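Local coordinates for dihydropteroate synthase (Anaplasma phagocytophilum, PDB 6UCZ), which probably catalyses the condensation of 6-hydroxymethyl-7,8-dihydropterin diphosphate with p-aminobenzoate to give 7,8-dihydropteroate, a step of folate synthesis, at residues H158-P163 / R168-Q173; W184-V189 / K228-P233; L204-G209 / K222-L227; Y216-A221 / F244-V249. All coordinates share one frame; numbering follows the deposited sequence.

Interaction 1: H158-P163 / R168-Q173; sequences HHFGLP and RSYVGQ
R168 folds back over residues 158-163 and collects two of their carbonyl groups on its guanidinium. The polar part of the contact is made entirely by this head group. R168 NH1 and NH2 fork end-on onto the single oxygen P163 O, NH2 at 2.9 Å and NH1 at 3.0 Å. R168 NH1 also donates to F160 O at 2.9 Å. Both oxygens lie at the edge of the guanidinium, close to its plane, so the three bonds fix its rotation. The bend at chi3 (-94°) turns the head group back to these carbonyls.

Apolar contact comes from F160. Its CZ meets Y170 CB at 3.9 Å, the two side chains approaching at a slant, while its CB lies 4.2 Å from R168 CB. One face of the phenyl ring carries H158 CE1, 3.5 Å above the plane.

Bonds inside each segment stiffen the two partners. G161 N donates to H159 ND1 in the plane of the imidazole, at 2.9 Å, and L162 CG rests over a face of that same ring. In the other segment Y170 OH donates to Q173 O at 2.6 Å, and Q173 stands at the N-cap position of helix 174-194.

Both segments belong to the loop between strand 153-157 and helix 174-194 of a TIM-type barrel. F160 and Y170 both lean on L177 of that helix, H159 NE2 is bonded to G136 O, and G172 O receives Y216 OH from helix 214-222.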
# COMPACT_ATOMS: atom_id res chain seq x y z
N HIS A 158 8.54 1.31 2.74
CA HIS A 158 9.82 2.01 2.74
C HIS A 158 9.70 3.37 2.05
O HIS A 158 9.06 3.50 1.01
CB HIS A 158 10.89 1.19 2.02
CG HIS A 158 12.23 1.87 2.00
ND1 HIS A 158 12.56 2.84 1.07
CD2 HIS A 158 13.29 1.78 2.84
CE1 HIS A 158 13.78 3.29 1.32
NE2 HIS A 158 14.25 2.65 2.38
N HIS A 159 10.36 4.38 2.62
CA HIS A 159 10.48 5.69 1.99
C HIS A 159 11.75 6.41 2.45
O HIS A 159 12.40 6.01 3.42
CB HIS A 159 9.23 6.54 2.28
CG HIS A 159 9.00 6.78 3.74
ND1 HIS A 159 9.69 7.74 4.45
CD2 HIS A 159 8.20 6.15 4.63
CE1 HIS A 159 9.29 7.72 5.71
NE2 HIS A 159 8.38 6.77 5.85
N PHE A 160 12.14 7.43 1.68
CA PHE A 160 13.23 8.35 2.02
C PHE A 160 12.69 9.66 2.59
O PHE A 160 13.17 10.75 2.27
CB PHE A 160 14.08 8.62 0.77
CG PHE A 160 14.84 7.42 0.29
CD1 PHE A 160 16.00 7.03 0.91
CD2 PHE A 160 14.31 6.62 -0.72
CE1 PHE A 160 16.69 5.92 0.47
CE2 PHE A 160 14.99 5.49 -1.16
CZ PHE A 160 16.18 5.13 -0.56
N GLY A 161 11.68 9.57 3.44
CA GLY A 161 11.02 10.70 4.04
C GLY A 161 9.75 11.07 3.30
O GLY A 161 9.63 10.92 2.08
N LEU A 162 8.77 11.57 4.05
CA LEU A 162 7.51 12.01 3.51
C LEU A 162 7.27 13.47 3.88
O LEU A 162 7.46 13.85 5.04
CB LEU A 162 6.35 11.16 3.99
CG LEU A 162 6.41 9.67 3.74
CD1 LEU A 162 5.23 8.96 4.45
CD2 LEU A 162 6.40 9.32 2.22
N PRO A 163 6.84 14.31 2.93
CA PRO A 163 6.57 14.00 1.52
C PRO A 163 7.83 13.66 0.75
O PRO A 163 8.94 13.87 1.25
CB PRO A 163 5.97 15.30 0.98
CG PRO A 163 5.60 16.11 2.17
CD PRO A 163 6.57 15.72 3.23
N ARG A 168 15.82 13.95 -1.73
CA ARG A 168 15.89 12.71 -0.97
C ARG A 168 15.59 11.55 -1.91
O ARG A 168 14.48 11.02 -1.94
CB ARG A 168 14.94 12.74 0.25
CG ARG A 168 15.39 13.78 1.28
CD ARG A 168 14.50 13.78 2.50
NE ARG A 168 13.42 14.76 2.40
CZ ARG A 168 12.18 14.48 2.01
NH1 ARG A 168 11.83 13.22 1.68
NH2 ARG A 168 11.27 15.45 1.96
N SER A 169 16.59 11.19 -2.71
CA SER A 169 16.43 10.19 -3.76
C SER A 169 17.68 9.32 -3.82
O SER A 169 18.80 9.83 -3.71
CB SER A 169 16.17 10.87 -5.11
OG SER A 169 15.99 9.92 -6.14
N TYR A 170 17.50 8.03 -4.06
CA TYR A 170 18.62 7.10 -4.01
C TYR A 170 19.45 7.22 -5.28
O TYR A 170 18.92 7.32 -6.38
CB TYR A 170 18.14 5.64 -3.87
CG TYR A 170 19.31 4.67 -3.87
CD1 TYR A 170 19.99 4.39 -2.69
CD2 TYR A 170 19.76 4.07 -5.06
CE1 TYR A 170 21.08 3.53 -2.67
CE2 TYR A 170 20.86 3.22 -5.05
CZ TYR A 170 21.51 2.95 -3.85
OH TYR A 170 22.60 2.11 -3.80
N VAL A 171 20.77 7.20 -5.09
CA VAL A 171 21.77 7.18 -6.16
C VAL A 171 22.79 6.12 -5.79
O VAL A 171 23.11 5.94 -4.61
CB VAL A 171 22.45 8.56 -6.34
CG1 VAL A 171 21.43 9.63 -6.71
CG2 VAL A 171 23.18 8.96 -5.09
N GLY A 172 23.28 5.38 -6.78
CA GLY A 172 24.24 4.33 -6.50
C GLY A 172 23.80 3.01 -7.08
O GLY A 172 22.92 2.95 -7.94
N GLN A 173 24.42 1.93 -6.59
CA GLN A 173 24.18 0.59 -7.12
C GLN A 173 22.79 0.11 -6.76
O GLN A 173 22.37 0.22 -5.59
CB GLN A 173 25.22 -0.39 -6.59
CG GLN A 173 26.62 -0.04 -7.02
CD GLN A 173 26.74 0.02 -8.52
OE1 GLN A 173 26.20 -0.83 -9.23
NE2 GLN A 173 27.40 1.05 -9.03

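Interaction 2: W184-V189 / K228-P233; sequences WLCSRV and KKLGFP
With chi1 at 169°, V189 sends CG1 out from its helix to F232, whose ring is brought to meet it by a chi1 of -65° that sets CG opposite its own carbonyl carbon. The contact belongs to the outer layer of a (beta/alpha)8 barrel: helix 174-194 packs against the link that runs from helix 224-228 to strand 235-236. V189 and F232 approach from opposite directions. V189 CG1 makes the close contact at the far end of the ring, 3.6 Å from F232 CZ, and CG2 of the same valine lies farther off over one face. F232 also has R199 as a cation-pi partner.

One turn earlier on the helix, C186 meets L230 more loosely, with SG 4.0 Å from L230 CD1. L204 of strand 202-205 touches V189, L230 and F232, so helix and link meet on the same leucine.

The link makes a type I turn from K228 to G231, in which G231 N donates to K228 O at 3.0 Å. After G231, with its positive phi (95°), F232, like L230, points toward the helix. K228 NZ forms a salt bridge with D271.

On the helix R188 lies flat over the W184 indole, with CZ 3.2 Å above the ring plane; its NE is bonded to G137 O, and its NH1 reaches W184 O at 3.3 Å from above the carbonyl plane.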
# COMPACT_ATOMS: atom_id res chain seq x y z
N TRP A 184 16.14 -1.43 6.46
CA TRP A 184 15.21 -0.45 7.01
C TRP A 184 13.92 -1.12 7.48
O TRP A 184 13.45 -0.88 8.61
CB TRP A 184 14.95 0.60 5.92
CG TRP A 184 14.15 1.87 6.21
CD1 TRP A 184 14.66 3.11 6.42
CD2 TRP A 184 12.72 2.02 6.20
NE1 TRP A 184 13.65 4.03 6.57
CE2 TRP A 184 12.45 3.38 6.44
CE3 TRP A 184 11.65 1.13 6.03
CZ2 TRP A 184 11.15 3.87 6.53
CZ3 TRP A 184 10.36 1.63 6.11
CH2 TRP A 184 10.12 2.98 6.35
N LEU A 185 13.35 -1.99 6.63
CA LEU A 185 12.14 -2.72 6.99
C LEU A 185 12.37 -3.67 8.16
O LEU A 185 11.52 -3.78 9.05
CB LEU A 185 11.64 -3.50 5.77
CG LEU A 185 11.04 -2.59 4.69
CD1 LEU A 185 10.85 -3.37 3.41
CD2 LEU A 185 9.71 -2.03 5.18
N CYS A 186 13.52 -4.36 8.17
CA CYS A 186 13.78 -5.32 9.24
C CYS A 186 13.90 -4.63 10.60
O CYS A 186 13.49 -5.20 11.61
CB CYS A 186 15.04 -6.12 8.94
SG CYS A 186 14.80 -7.41 7.69
N SER A 187 14.47 -3.43 10.63
CA SER A 187 14.52 -2.67 11.88
C SER A 187 13.12 -2.36 12.40
O SER A 187 12.88 -2.37 13.61
CB SER A 187 15.33 -1.38 11.66
OG SER A 187 14.98 -0.40 12.62
N ARG A 188 12.19 -2.06 11.48
CA ARG A 188 10.82 -1.74 11.87
C ARG A 188 10.04 -2.99 12.27
O ARG A 188 9.20 -2.94 13.17
CB ARG A 188 10.14 -0.98 10.74
CG ARG A 188 10.48 0.50 10.80
CD ARG A 188 10.84 1.05 9.45
NE ARG A 188 11.10 2.48 9.51
CZ ARG A 188 12.31 3.01 9.60
NH1 ARG A 188 13.39 2.23 9.62
NH2 ARG A 188 12.45 4.33 9.65
N VAL A 189 10.28 -4.11 11.58
CA VAL A 189 9.72 -5.39 12.02
C VAL A 189 10.12 -5.66 13.47
O VAL A 189 9.28 -6.04 14.30
CB VAL A 189 10.18 -6.53 11.10
CG1 VAL A 189 9.83 -7.88 11.71
CG2 VAL A 189 9.55 -6.40 9.73
N LYS A 228 10.65 -11.11 -0.73
CA LYS A 228 9.78 -12.21 -0.32
C LYS A 228 10.54 -13.27 0.48
O LYS A 228 9.95 -13.92 1.35
CB LYS A 228 9.15 -12.86 -1.55
CG LYS A 228 8.05 -12.05 -2.21
CD LYS A 228 6.73 -12.33 -1.53
CE LYS A 228 6.42 -13.81 -1.53
NZ LYS A 228 5.23 -14.08 -0.71
N LYS A 229 11.83 -13.45 0.20
CA LYS A 229 12.63 -14.47 0.88
C LYS A 229 12.78 -14.19 2.37
O LYS A 229 13.27 -15.05 3.10
CB LYS A 229 14.01 -14.60 0.24
N LEU A 230 12.38 -13.00 2.83
CA LEU A 230 12.41 -12.70 4.25
C LEU A 230 11.36 -13.49 5.02
O LEU A 230 11.47 -13.61 6.25
CB LEU A 230 12.21 -11.20 4.46
CG LEU A 230 13.41 -10.32 4.14
CD1 LEU A 230 13.07 -8.86 4.39
CD2 LEU A 230 14.59 -10.74 4.98
N GLY A 231 10.36 -14.04 4.33
CA GLY A 231 9.34 -14.85 4.96
C GLY A 231 8.07 -14.11 5.34
O GLY A 231 7.14 -14.75 5.85
N PHE A 232 8.01 -12.80 5.14
CA PHE A 232 6.85 -11.98 5.39
C PHE A 232 6.05 -11.78 4.11
O PHE A 232 6.62 -11.70 3.02
CB PHE A 232 7.27 -10.61 5.93
CG PHE A 232 7.93 -10.67 7.27
CD1 PHE A 232 9.29 -10.91 7.37
CD2 PHE A 232 7.20 -10.50 8.44
CE1 PHE A 232 9.90 -10.98 8.61
CE2 PHE A 232 7.80 -10.58 9.67
CZ PHE A 232 9.16 -10.81 9.76
N PRO A 233 4.73 -11.65 4.22
CA PRO A 233 3.94 -11.22 3.06
C PRO A 233 4.39 -9.85 2.58
O PRO A 233 4.84 -9.00 3.36
CB PRO A 233 2.50 -11.18 3.59
CG PRO A 233 2.53 -12.01 4.85
CD PRO A 233 3.90 -11.84 5.42

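Interaction 3: L204-G209 / K222-L227. With PMM (pterin-6-yl-methyl-monophosphate), chain C.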
# COMPACT_ATOMS: atom_id res chain seq x y z
N LEU A 204 5.28 -6.31 4.34
CA LEU A 204 6.38 -5.43 3.92
C LEU A 204 6.13 -4.88 2.52
O LEU A 204 5.75 -5.62 1.61
CB LEU A 204 7.71 -6.18 3.93
CG LEU A 204 8.10 -6.86 5.25
CD1 LEU A 204 9.46 -7.53 5.16
CD2 LEU A 204 8.06 -5.85 6.40
N ASP A 205 6.40 -3.59 2.34
CA ASP A 205 6.18 -2.90 1.06
C ASP A 205 7.41 -2.06 0.76
O ASP A 205 7.81 -1.22 1.60
CB ASP A 205 4.91 -2.06 1.13
CG ASP A 205 4.55 -1.37 -0.18
OD1 ASP A 205 5.45 -0.98 -0.97
OD2 ASP A 205 3.33 -1.18 -0.40
N PRO A 206 8.06 -2.23 -0.41
CA PRO A 206 9.28 -1.46 -0.71
C PRO A 206 9.04 -0.01 -1.07
O PRO A 206 10.03 0.72 -1.27
CB PRO A 206 9.88 -2.22 -1.91
CG PRO A 206 8.66 -2.78 -2.60
CD PRO A 206 7.74 -3.19 -1.49
N GLY A 207 7.80 0.44 -1.21
CA GLY A 207 7.54 1.83 -1.54
C GLY A 207 8.10 2.27 -2.88
O GLY A 207 8.92 3.18 -2.97
N LEU A 208 7.63 1.63 -3.95
CA LEU A 208 8.05 2.01 -5.30
C LEU A 208 7.76 3.48 -5.54
O LEU A 208 6.72 4.01 -5.13
CB LEU A 208 7.32 1.15 -6.36
CG LEU A 208 7.48 -0.38 -6.28
CD1 LEU A 208 6.93 -1.09 -7.56
CD2 LEU A 208 8.95 -0.71 -6.10
N GLY A 209 8.72 4.17 -6.16
CA GLY A 209 8.57 5.58 -6.41
C GLY A 209 8.92 6.52 -5.26
O GLY A 209 9.10 7.71 -5.50
N LYS A 222 11.51 -6.18 -10.29
CA LYS A 222 12.08 -7.37 -10.92
C LYS A 222 12.64 -8.32 -9.88
O LYS A 222 12.58 -9.55 -10.06
CB LYS A 222 13.17 -6.97 -11.92
CG LYS A 222 14.20 -8.07 -12.19
CD LYS A 222 15.23 -7.66 -13.23
CE LYS A 222 16.09 -6.49 -12.76
NZ LYS A 222 17.22 -6.21 -13.71
N ASN A 223 13.17 -7.79 -8.78
CA ASN A 223 13.82 -8.60 -7.77
C ASN A 223 12.98 -8.73 -6.50
O ASN A 223 13.51 -8.94 -5.41
CB ASN A 223 15.21 -8.03 -7.44
CG ASN A 223 16.21 -8.27 -8.55
OD1 ASN A 223 16.60 -7.35 -9.28
ND2 ASN A 223 16.64 -9.51 -8.69
N ILE A 224 11.65 -8.65 -6.64
CA ILE A 224 10.77 -8.66 -5.48
C ILE A 224 10.88 -9.97 -4.71
O ILE A 224 10.58 -10.02 -3.51
CB ILE A 224 9.31 -8.37 -5.91
CG1 ILE A 224 8.46 -7.95 -4.71
CG2 ILE A 224 8.69 -9.59 -6.62
CD1 ILE A 224 8.86 -6.60 -4.13
N GLY A 225 11.31 -11.05 -5.38
CA GLY A 225 11.52 -12.32 -4.70
C GLY A 225 12.54 -12.25 -3.57
O GLY A 225 12.44 -13.01 -2.60
N LYS A 226 13.55 -11.38 -3.70
CA LYS A 226 14.51 -11.22 -2.62
C LYS A 226 13.87 -10.63 -1.36
O LYS A 226 14.22 -11.01 -0.24
CB LYS A 226 15.70 -10.37 -3.07
CG LYS A 226 16.81 -10.32 -2.03
CD LYS A 226 18.05 -9.59 -2.53
CE LYS A 226 19.07 -9.40 -1.41
NZ LYS A 226 20.37 -8.89 -1.93
N LEU A 227 12.93 -9.71 -1.52
CA LEU A 227 12.18 -9.24 -0.36
C LEU A 227 11.27 -10.34 0.17
O LEU A 227 11.10 -10.49 1.39
CB LEU A 227 11.37 -8.00 -0.73
CG LEU A 227 10.62 -7.30 0.41
CD1 LEU A 227 11.56 -6.90 1.54
CD2 LEU A 227 9.88 -6.10 -0.15
N5 PMM C . 1.71 4.46 -2.63
C6 PMM C . 0.97 5.54 -2.36
C7 PMM C . 0.21 5.61 -1.20
N8 PMM C . 0.17 4.65 -0.27
N1 PMM C . 0.85 2.58 0.39
C2 PMM C . 1.57 1.48 0.19
N2 PMM C . 1.57 0.50 1.09
N3 PMM C . 2.36 1.30 -0.92
C4 PMM C . 2.50 2.22 -1.94
O4 PMM C . 3.25 1.99 -2.90
C4A PMM C . 1.71 3.45 -1.75
C8A PMM C . 0.91 3.57 -0.56
C9 PMM C . 1.05 6.67 -3.35
O10 PMM C . 0.38 6.29 -4.56
PA PMM C . -1.04 6.94 -5.01
O1P PMM C . -1.26 6.42 -6.44
O2P PMM C . -0.84 8.45 -5.11
O3P PMM C . -2.11 6.55 -4.05
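The flat carboxylate of D205 meets the pterin through one oxygen and its own backbone through the other. D205 OD2 accepts twice from the ligand, from pterin N3 at 2.7 Å and from pterin N2 at 2.9 Å. D205 OD1 accepts from G207 N at 2.8 Å, on the anti side and 27° out of the carboxylate plane, an Asx turn that probably helps to hold the carboxylate in place. The chi1 of D205 (-177°) carries the group out to the pterin.

Strand 202-205 belongs to the wall of a TIM barrel, and its last two residues split their tasks: L204 points to the outer helices, its CD1 4.2 Å from L227 CD1, whereas D205 turns away into the pocket. P206 presents its pyrrolidine ring to residues 222-227, its CD touching L227 CD2 at 3.9 Å and its CG touching I224 CD1 at 4.1 Å. The proline crosses I224 at about a right angle and L227 at a slant. L227 is the larger partner, spanning both L204 and P206, and it also touches I182 of helix 174-194. N133, K241 and R274 add further hydrogen bonds to the pterin-6-yl-methyl-monophosphate, and I155 and M157 of strand 153-157 touch D205.

Interaction 4: Y216-A221 / F244-V249; sequences YSWYIA and FSLIPV
W218 drives the edge of its indole at the face of F244 in a T-shaped pair. The planes stand at 79° and the centroid of the six-membered ring is 5.4 Å from that of the phenyl. The leading atoms are at the far corner of the indole: W218 CZ2 comes to 3.8 Å from F244 CE1, and W218 CH2 follows at 3.9 Å from the same atom. The two side chains cross at about a right angle. A chi1 of -78° sets CG of W218 opposite its carbonyl carbon and takes the indole out from the helix to residues 244-249.

L246 meets the other end of the ring system. Its chain runs past W218 in the opposite sense, and CD2 settles 3.7 Å from W218 CD1. I247 adds a looser touch, its CG1 standing 4.2 Å from W218 CZ2. The indole is therefore met at its five-membered end by a leucine and at its six-membered end by F244 and I247. Its polar atom is satisfied from just ahead of the second segment: NE1 is hydrogen-bonded to M243 O, which probably helps to fix the rotation of the ring along with the apolar contacts.

The contact joins helix 214-222 to the 3-10 turn and loop that lead from strand 235-236 to helix 255-267. L261 of that helix also touches W218, and P257 and T258 support F244. Elsewhere on helix 214-222, Y216 and I220 pack against helix 174-194, and S217 OG is bonded to G209 N.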
# COMPACT_ATOMS: atom_id res chain seq x y z
N TYR A 216 15.30 2.42 -10.64
CA TYR A 216 15.41 1.70 -9.38
C TYR A 216 14.11 1.00 -9.01
O TYR A 216 14.13 -0.10 -8.46
CB TYR A 216 15.85 2.65 -8.26
CG TYR A 216 17.23 3.22 -8.46
CD1 TYR A 216 18.37 2.42 -8.35
CD2 TYR A 216 17.41 4.57 -8.74
CE1 TYR A 216 19.65 2.95 -8.55
CE2 TYR A 216 18.67 5.11 -8.93
CZ TYR A 216 19.79 4.31 -8.83
OH TYR A 216 21.05 4.87 -9.02
N SER A 217 12.96 1.65 -9.28
CA SER A 217 11.68 1.02 -8.98
C SER A 217 11.46 -0.23 -9.82
O SER A 217 10.91 -1.22 -9.33
CB SER A 217 10.53 2.00 -9.20
OG SER A 217 10.53 3.00 -8.19
N TRP A 218 11.88 -0.21 -11.09
CA TRP A 218 11.80 -1.44 -11.89
C TRP A 218 12.74 -2.51 -11.35
O TRP A 218 12.37 -3.69 -11.32
CB TRP A 218 12.12 -1.14 -13.37
CG TRP A 218 10.96 -0.52 -14.06
CD1 TRP A 218 10.77 0.81 -14.35
CD2 TRP A 218 9.79 -1.19 -14.51
NE1 TRP A 218 9.55 0.99 -14.94
CE2 TRP A 218 8.92 -0.22 -15.05
CE3 TRP A 218 9.38 -2.54 -14.49
CZ2 TRP A 218 7.68 -0.55 -15.59
CZ3 TRP A 218 8.13 -2.86 -15.02
CH2 TRP A 218 7.30 -1.87 -15.56
N TYR A 219 13.95 -2.12 -10.95
CA TYR A 219 14.89 -3.08 -10.38
C TYR A 219 14.29 -3.79 -9.17
O TYR A 219 14.43 -5.01 -9.02
CB TYR A 219 16.20 -2.38 -10.00
CG TYR A 219 17.25 -3.30 -9.42
CD1 TYR A 219 17.29 -3.59 -8.05
CD2 TYR A 219 18.19 -3.91 -10.24
CE1 TYR A 219 18.26 -4.45 -7.52
CE2 TYR A 219 19.16 -4.76 -9.72
CZ TYR A 219 19.19 -5.02 -8.36
OH TYR A 219 20.15 -5.87 -7.86
N ILE A 220 13.63 -3.04 -8.29
CA ILE A 220 13.02 -3.63 -7.10
C ILE A 220 11.91 -4.59 -7.49
O ILE A 220 11.83 -5.72 -6.99
CB ILE A 220 12.49 -2.53 -6.17
CG1 ILE A 220 13.63 -1.62 -5.66
CG2 ILE A 220 11.68 -3.15 -5.02
CD1 ILE A 220 14.72 -2.37 -4.94
N ALA A 221 11.00 -4.14 -8.36
CA ALA A 221 9.92 -5.01 -8.83
C ALA A 221 10.49 -6.30 -9.43
O ALA A 221 10.05 -7.40 -9.09
CB ALA A 221 9.07 -4.27 -9.86
N PHE A 244 6.47 4.18 -14.67
CA PHE A 244 6.03 3.91 -16.03
C PHE A 244 6.38 5.03 -16.99
O PHE A 244 6.13 4.89 -18.18
CB PHE A 244 4.52 3.65 -16.07
CG PHE A 244 4.13 2.34 -15.47
CD1 PHE A 244 4.20 1.17 -16.22
CD2 PHE A 244 3.78 2.25 -14.13
CE1 PHE A 244 3.86 -0.08 -15.67
CE2 PHE A 244 3.47 1.03 -13.57
CZ PHE A 244 3.50 -0.14 -14.35
N SER A 245 6.93 6.15 -16.52
CA SER A 245 7.42 7.14 -17.46
C SER A 245 8.63 6.62 -18.23
O SER A 245 8.99 7.19 -19.27
CB SER A 245 7.80 8.43 -16.74
OG SER A 245 8.98 8.22 -16.00
N LEU A 246 9.27 5.56 -17.74
CA LEU A 246 10.45 5.00 -18.37
C LEU A 246 10.09 4.24 -19.65
O LEU A 246 10.78 4.36 -20.67
CB LEU A 246 11.17 4.09 -17.37
CG LEU A 246 12.56 3.59 -17.73
CD1 LEU A 246 13.49 4.79 -17.85
CD2 LEU A 246 13.02 2.60 -16.67
N ILE A 247 9.05 3.42 -19.59
CA ILE A 247 8.28 3.05 -20.78
C ILE A 247 7.49 4.29 -21.11
O ILE A 247 6.44 4.49 -20.49
CB ILE A 247 7.25 1.93 -20.55
CG1 ILE A 247 7.65 0.95 -19.46
CG2 ILE A 247 6.93 1.26 -21.90
CD1 ILE A 247 8.47 -0.16 -19.98
N PRO A 248 7.87 5.10 -22.07
CA PRO A 248 7.06 6.30 -22.34
C PRO A 248 5.57 5.95 -22.37
O PRO A 248 5.00 5.62 -23.41
CB PRO A 248 7.60 6.78 -23.70
CG PRO A 248 8.16 5.55 -24.35
CD PRO A 248 8.65 4.65 -23.24
N VAL A 249 4.95 5.95 -21.18
CA VAL A 249 3.50 5.83 -21.02
C VAL A 249 3.07 6.95 -20.08
O VAL A 249 3.44 6.94 -18.89
CB VAL A 249 3.07 4.46 -20.45
CG1 VAL A 249 1.55 4.43 -20.27
CG2 VAL A 249 3.53 3.31 -21.34

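Interaction 3 meets all three of the others and is the one that binds the pterin directly, through D205. Interaction 2 adjoins it, their centres 10 Å apart, and P233 O is 2.9 Å from L204 N, a probable hydrogen bond that helps to join the two ends of the strand order into a closed barrel. Interaction 1 touches it through H158 N, 2.9 Å from D205 O, and interaction 4 through I220 on P206. Interactions 1 and 4 meet where Y216 reaches the loop, whereas interactions 2 and 4 do not touch, their nearest atoms being about 8 Å apart. The side chain of L162 in interaction 1 lies about 8 Å from the ligand.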